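Local coordinates for ABC transporter, substrate-binding protein (Clostridium perfringens, PDB 4EDP) that probably captures a small solute outside the cell membrane and delivers it to the permease of an ABC-type importer, at residues 257-262 / 323-329; 83-88 / 270-275. One frame throughout, in Å; residues are numbered along the deposited sequence. Where two conformers were deposited one is given.

Contact 1 (257-262 / 323-329); sequences ESGTYL and VVDNAKV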
loop_
_atom_site.group_PDB
_atom_site.type_symbol
_atom_site.label_atom_id
_atom_site.label_comp_id
_atom_site.label_asym_id
_atom_site.label_seq_id
_atom_site.Cartn_x
_atom_site.Cartn_y
_atom_site.Cartn_z
ATOM N N GLU A 257 -1.074 -11.621 -15.824
ATOM C CA GLU A 257 -2.478 -11.701 -16.201
ATOM C C GLU A 257 -3.376 -12.117 -15.043
ATOM O O GLU A 257 -4.568 -11.787 -15.005
ATOM C CB GLU A 257 -2.650 -12.678 -17.367
ATOM C CG GLU A 257 -2.167 -12.105 -18.679
ATOM C CD GLU A 257 -2.690 -12.858 -19.888
ATOM O OE1 GLU A 257 -3.201 -13.991 -19.711
ATOM O OE2 GLU A 257 -2.602 -12.310 -21.018
ATOM N N SER A 258 -2.802 -12.823 -14.082
ATOM C CA SER A 258 -3.563 -13.315 -12.937
ATOM C C SER A 258 -3.950 -12.167 -12.008
ATOM O O SER A 258 -4.883 -12.292 -11.206
ATOM C CB SER A 258 -2.769 -14.400 -12.200
ATOM O OG SER A 258 -1.603 -13.865 -11.611
ATOM N N GLY A 259 -3.213 -11.057 -12.091
ATOM C CA GLY A 259 -3.516 -9.875 -11.312
ATOM C C GLY A 259 -2.397 -9.450 -10.384
ATOM O O GLY A 259 -1.674 -10.291 -9.858
ATOM N N THR A 260 -2.226 -8.143 -10.263
ATOM C CA THR A 260 -1.293 -7.547 -9.319
ATOM C C THR A 260 -1.955 -7.550 -7.931
ATOM O O THR A 260 -3.092 -8.033 -7.763
ATOM C CB THR A 260 -0.982 -6.059 -9.668
ATOM O OG1 THR A 260 0.043 -5.554 -8.789
ATOM C CG2 THR A 260 -2.195 -5.215 -9.509
ATOM N N TYR A 261 -1.194 -7.112 -6.927
ATOM C CA TYR A 261 -1.667 -6.972 -5.557
ATOM C C TYR A 261 -1.637 -5.499 -5.184
ATOM O O TYR A 261 -0.671 -4.787 -5.475
ATOM C CB TYR A 261 -0.790 -7.753 -4.567
ATOM C CG TYR A 261 -1.030 -9.237 -4.619
ATOM C CD1 TYR A 261 -0.480 -10.015 -5.625
ATOM C CD2 TYR A 261 -1.804 -9.864 -3.649
ATOM C CE1 TYR A 261 -0.714 -11.380 -5.683
ATOM C CE2 TYR A 261 -2.043 -11.234 -3.695
ATOM C CZ TYR A 261 -1.492 -11.980 -4.704
ATOM O OH TYR A 261 -1.709 -13.329 -4.773
ATOM N N LEU A 262 -2.727 -5.032 -4.582
ATOM C CA LEU A 262 -2.814 -3.660 -4.144
ATOM C C LEU A 262 -2.575 -3.537 -2.655
ATOM O O LEU A 262 -2.726 -4.509 -1.901
ATOM C CB LEU A 262 -4.229 -3.116 -4.382
ATOM C CG LEU A 262 -4.805 -3.246 -5.786
ATOM C CD1 LEU A 262 -6.231 -2.664 -5.838
ATOM C CD2 LEU A 262 -3.877 -2.600 -6.791
ATOM N N VAL A 323 -5.490 -2.098 -14.689
ATOM C CA VAL A 323 -4.684 -2.869 -13.753
ATOM C C VAL A 323 -5.408 -3.049 -12.424
ATOM O O VAL A 323 -5.333 -4.116 -11.814
ATOM C CB VAL A 323 -3.320 -2.201 -13.481
ATOM C CG1 VAL A 323 -3.506 -0.879 -12.718
ATOM C CG2 VAL A 323 -2.421 -3.131 -12.681
ATOM N N VAL A 324 -6.111 -2.007 -11.980
ATOM C CA VAL A 324 -6.822 -2.041 -10.705
ATOM C C VAL A 324 -7.979 -3.037 -10.737
ATOM O O VAL A 324 -8.168 -3.770 -9.780
ATOM C CB VAL A 324 -7.371 -0.643 -10.302
ATOM C CG1 VAL A 324 -8.220 -0.748 -9.029
ATOM C CG2 VAL A 324 -6.206 0.341 -10.112
ATOM N N ASP A 325 -8.719 -3.064 -11.840
ATOM C CA ASP A 325 -9.904 -3.936 -12.009
ATOM C C ASP A 325 -9.597 -5.433 -11.823
ATOM O O ASP A 325 -10.452 -6.208 -11.350
ATOM C CB ASP A 325 -10.513 -3.779 -13.416
ATOM C CG ASP A 325 -10.743 -2.313 -13.844
ATOM O OD1 ASP A 325 -10.598 -1.380 -13.022
ATOM O OD2 ASP A 325 -11.052 -2.101 -15.043
ATOM N N ASN A 326 -8.385 -5.838 -12.205
ATOM C CA ASN A 326 -8.001 -7.240 -12.145
ATOM C C ASN A 326 -7.128 -7.588 -10.920
ATOM O O ASN A 326 -6.667 -8.729 -10.769
ATOM C CB ASN A 326 -7.210 -7.570 -13.407
ATOM C CG ASN A 326 -7.109 -9.056 -13.644
ATOM O OD1 ASN A 326 -8.095 -9.775 -13.510
ATOM N ND2 ASN A 326 -5.933 -9.522 -14.040
ATOM N N ALA A 327 -6.901 -6.599 -10.054
ATOM C CA ALA A 327 -6.025 -6.781 -8.901
ATOM C C ALA A 327 -6.637 -7.549 -7.757
ATOM O O ALA A 327 -7.854 -7.675 -7.646
ATOM C CB ALA A 327 -5.540 -5.411 -8.364
ATOM N N LYS A 328 -5.743 -8.040 -6.911
ATOM C CA LYS A 328 -6.074 -8.775 -5.712
ATOM C C LYS A 328 -5.817 -7.902 -4.493
ATOM O O LYS A 328 -4.923 -7.046 -4.507
ATOM C CB LYS A 328 -5.248 -10.045 -5.660
ATOM C CG LYS A 328 -5.668 -11.019 -6.754
ATOM C CD LYS A 328 -4.863 -12.275 -6.834
ATOM C CE LYS A 328 -5.394 -13.051 -8.057
ATOM N NZ LYS A 328 -4.608 -14.180 -8.506
ATOM N N VAL A 329 -6.647 -8.060 -3.461
ATOM C CA VAL A 329 -6.458 -7.311 -2.216
ATOM C C VAL A 329 -6.162 -8.286 -1.075
ATOM O O VAL A 329 -6.556 -9.451 -1.118
ATOM C CB VAL A 329 -7.662 -6.424 -1.850
ATOM C CG1 VAL A 329 -7.905 -5.348 -2.965
ATOM C CG2 VAL A 329 -8.889 -7.258 -1.627
HETATM O O HOH W 1 -7.243 -12.888 -14.485
HETATM O O HOH W 2 -2.254 -12.896 -9.243
HETATM O O HOH W 3 -7.492 -11.243 -11.460
HETATM O O HOH W 4 -3.904 -6.526 -12.034
#

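Contact 2 (83-88 / 270-275); sequences PNSQID and NKNSKN. With ACT (acetate ion), chain H.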
loop_
_atom_site.group_PDB
_atom_site.type_symbol
_atom_site.label_atom_id
_atom_site.label_comp_id
_atom_site.label_asym_id
_atom_site.label_seq_id
_atom_site.Cartn_x
_atom_site.Cartn_y
_atom_site.Cartn_z
ATOM N N PRO A 83 -4.273 7.310 27.151
ATOM C CA PRO A 83 -5.695 7.291 27.504
ATOM C C PRO A 83 -6.441 8.577 27.105
ATOM O O PRO A 83 -7.663 8.549 26.898
ATOM C CB PRO A 83 -5.679 7.132 29.026
ATOM C CG PRO A 83 -4.369 7.685 29.472
ATOM C CD PRO A 83 -3.400 7.442 28.330
ATOM N N ASN A 84 -5.703 9.670 26.934
ATOM C CA ASN A 84 -6.296 10.966 26.624
ATOM C C ASN A 84 -5.864 11.567 25.279
ATOM O O ASN A 84 -5.695 12.773 25.141
ATOM C CB ASN A 84 -5.942 11.910 27.777
ATOM C CG ASN A 84 -6.502 11.432 29.104
ATOM O OD1 ASN A 84 -7.655 11.024 29.180
ATOM N ND2 ASN A 84 -5.699 11.510 30.164
ATOM N N SER A 85 -5.696 10.722 24.278
ATOM C CA SER A 85 -5.297 11.180 22.953
ATOM C C SER A 85 -6.241 12.274 22.429
ATOM O O SER A 85 -7.450 12.169 22.580
ATOM C CB SER A 85 -5.278 9.989 21.992
ATOM O OG SER A 85 -4.891 10.397 20.698
ATOM N N GLN A 86 -5.685 13.329 21.825
ATOM C CA GLN A 86 -6.498 14.436 21.295
ATOM C C GLN A 86 -6.642 14.377 19.765
ATOM O O GLN A 86 -7.145 15.309 19.133
ATOM C CB GLN A 86 -5.879 15.769 21.681
ATOM C CG GLN A 86 -5.503 15.832 23.152
ATOM C CD GLN A 86 -5.254 17.230 23.639
ATOM O OE1 GLN A 86 -6.190 18.018 23.790
ATOM N NE2 GLN A 86 -4.003 17.529 23.973
ATOM N N ILE A 87 -6.193 13.278 19.183
ATOM C CA ILE A 87 -6.267 13.087 17.741
ATOM C C ILE A 87 -7.727 12.842 17.307
ATOM O O ILE A 87 -8.459 12.102 17.965
ATOM C CB ILE A 87 -5.354 11.914 17.315
ATOM C CG1 ILE A 87 -3.889 12.255 17.626
ATOM C CG2 ILE A 87 -5.513 11.601 15.830
ATOM C CD1 ILE A 87 -2.930 11.152 17.286
ATOM N N ASP A 88 -8.131 13.481 16.206
ATOM C CA ASP A 88 -9.482 13.346 15.635
ATOM C C ASP A 88 -9.490 12.330 14.478
ATOM O O ASP A 88 -10.353 11.449 14.386
ATOM C CB ASP A 88 -9.972 14.707 15.153
ATOM C CG ASP A 88 -10.201 15.687 16.302
ATOM O OD1 ASP A 88 -10.964 15.330 17.234
ATOM O OD2 ASP A 88 -9.665 16.821 16.253
ATOM N N ASN A 270 -10.829 8.680 15.221
ATOM C CA ASN A 270 -10.504 8.194 16.562
ATOM C C ASN A 270 -11.723 8.185 17.471
ATOM O O ASN A 270 -12.511 9.116 17.500
ATOM C CB ASN A 270 -9.360 8.984 17.186
ATOM C CG ASN A 270 -8.099 8.841 16.415
ATOM O OD1 ASN A 270 -8.048 9.175 15.226
ATOM N ND2 ASN A 270 -7.044 8.352 17.078
ATOM N N LYS A 271 -11.872 7.090 18.192
ATOM C CA LYS A 271 -13.008 6.889 19.069
ATOM C C LYS A 271 -13.114 7.971 20.153
ATOM O O LYS A 271 -14.223 8.344 20.549
ATOM C CB LYS A 271 -12.915 5.483 19.669
ATOM C CG LYS A 271 -14.108 5.052 20.475
ATOM C CD LYS A 271 -14.003 3.574 20.860
ATOM C CE LYS A 271 -14.074 2.667 19.645
ATOM N NZ LYS A 271 -13.955 1.225 20.020
ATOM N N ASN A 272 -11.975 8.508 20.588
ATOM C CA ASN A 272 -11.964 9.529 21.635
ATOM C C ASN A 272 -12.189 10.955 21.084
ATOM O O ASN A 272 -12.268 11.919 21.845
ATOM C CB ASN A 272 -10.639 9.442 22.417
ATOM C CG ASN A 272 -10.675 10.191 23.746
ATOM O OD1 ASN A 272 -11.681 10.180 24.453
ATOM N ND2 ASN A 272 -9.553 10.817 24.108
ATOM N N SER A 273 -12.311 11.091 19.765
ATOM C CA SER A 273 -12.533 12.400 19.157
ATOM C C SER A 273 -13.774 13.109 19.677
ATOM O O SER A 273 -14.815 12.489 19.888
ATOM C CB SER A 273 -12.676 12.274 17.643
ATOM O OG SER A 273 -12.958 13.536 17.067
ATOM N N LYS A 274 -13.640 14.421 19.857
ATOM C CA LYS A 274 -14.718 15.291 20.301
ATOM C C LYS A 274 -15.127 16.211 19.146
ATOM O O LYS A 274 -15.756 17.240 19.357
ATOM C CB LYS A 274 -14.254 16.127 21.504
ATOM C CG LYS A 274 -13.733 15.298 22.676
ATOM C CD LYS A 274 -14.774 14.286 23.176
ATOM C CE LYS A 274 -14.301 13.541 24.444
ATOM N NZ LYS A 274 -13.092 12.695 24.217
ATOM N N ASN A 275 -14.757 15.829 17.922
ATOM C CA ASN A 275 -15.062 16.595 16.719
ATOM C C ASN A 275 -15.433 15.633 15.581
ATOM O O ASN A 275 -14.975 15.782 14.457
ATOM C CB ASN A 275 -13.816 17.382 16.302
ATOM C CG ASN A 275 -13.345 18.355 17.369
ATOM O OD1 ASN A 275 -14.059 19.288 17.731
ATOM N ND2 ASN A 275 -12.114 18.170 17.842
HETATM C C ACT H . -13.951 -2.015 17.883
HETATM O O ACT H . -14.697 -1.404 17.090
HETATM O OXT ACT H . -13.948 -1.575 19.051
HETATM C CH3 ACT H . -13.118 -3.198 17.474
HETATM O O HOH W 5 -9.935 13.642 22.090
HETATM O O HOH W 6 -11.011 15.501 20.087
#

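Contact 1 (257-262 / 323-329)
Lys328 lies across the face of Tyr261, a worked example of how one lysine can be apolar along its shaft and polar at its end. With chi1 at -68° its CG is set opposite the carbonyl carbon, and beyond CG the chain runs out extended. Lys328 CB makes a CH-pi contact, 4.2 Å from the centroid of the Tyr261 ring and offset toward its rim. CG passes the carbonyl oxygen of Thr260, Lys328 CD reaches the phenol end of the ring, 3.9 Å from Tyr261 OH, and CE packs against Ser258 O. At the tip, Lys328 NZ makes a weak bond to Ser258 O and a shorter one to a water, 2.8 Å away, that also joins Ser258 OG to Gly259 O. The backbones meet in a single beta bridge: Lys328 N gives to Thr260 O at 2.8 Å, and Leu262 N gives to Lys328 O at 3.0 Å. Beside it, Ala327 CB packs against both Thr260 CG2, at 3.5 Å, and Leu262 CG, at a tight 3.4 Å. Farther out, Asn326 ND2 donates to Glu257 O at 2.8 Å; the acceptor lies in the amide plane, yet the donor stands 46° out of the carbonyl plane. Glu187 of helix 178-189 takes a salt bridge from Lys328 NZ and a hydrogen bond from Tyr261 OH, while Thr260 OG1 bonds to Ile141 O of strand 135-145. The contact thus ties helix 322-325 and the chain that follows it to the loop entering strand 262-269, with strand 135-145 and helix 178-189 both touching segment 257-262.

Contact 2 (83-88 / 270-275)
Asn270 N donates to Asp88 O at 2.9 Å, the one backbone-to-backbone hydrogen bond between these loops, and the type I turn from Asn270 to Ser273 then carries the second loop past the first. Side chains of the turn and of Asn275 just beyond it supply most of the remaining grip. The carboxylate of Asp88 is the principal acceptor: Ser273 OG donates to OD1 from the anti side at 2.7 Å, and Asn275 ND2 reaches the same oxygen from the syn side at 3.1 Å. Amide and carboxylate planes stand 75° apart, and a weak second bond runs from Asn275 ND2 to Asp88 OD2. Ser273 OG also accepts from Asn275 N at 3.0 Å, an ST turn; a chi1 of 177° swings the hydroxyl away from its own nitrogen, where it serves both partners. At the other end Asn272 ND2 bonds to Ser85 O at 2.9 Å, on a lone pair in the carbonyl plane, and a water joins that oxygen to Asn272 O. Lys274 NZ curls back onto Asn272 O at 2.6 Å. Lys271 NZ bonds instead to Gly104 O and to an acetate, probably from the crystallisation liquor, that Tyr132 also holds. Asp88 OD2 accepts from Val38 N, at strand 37-41. The buried carboxylate is therefore gripped on both oxygens by neutral donors, with a water, 2.9 Å from Asp88 OD1, linking it to Lys274 N; such a setting would be expected to favour the charged form and to fix the loop leading into strand 89-93 against the one leading into helix 276-286.

How the contacts relate
The two contacts lie on opposite sides of the chain's centre, 36 Å apart between centres, and do not touch; yet they sit at the two ends of one strand, 262-269. Contact 1 holds the loop running into it, and contact 2 the loop leaving it. Both are partly buried. Contact 1, the more interior, combines a beta bridge with apolar and aromatic packing; its charge sits at the Lys328 end, while waters bridge backbone atoms along the contact. Contact 2, nearer the periphery, relies mainly on polar side chains gathered about a buried carboxylate. Their segments alternate along the sequence, consistent with the chain passing repeatedly between the two lobes of a solute-binding protein.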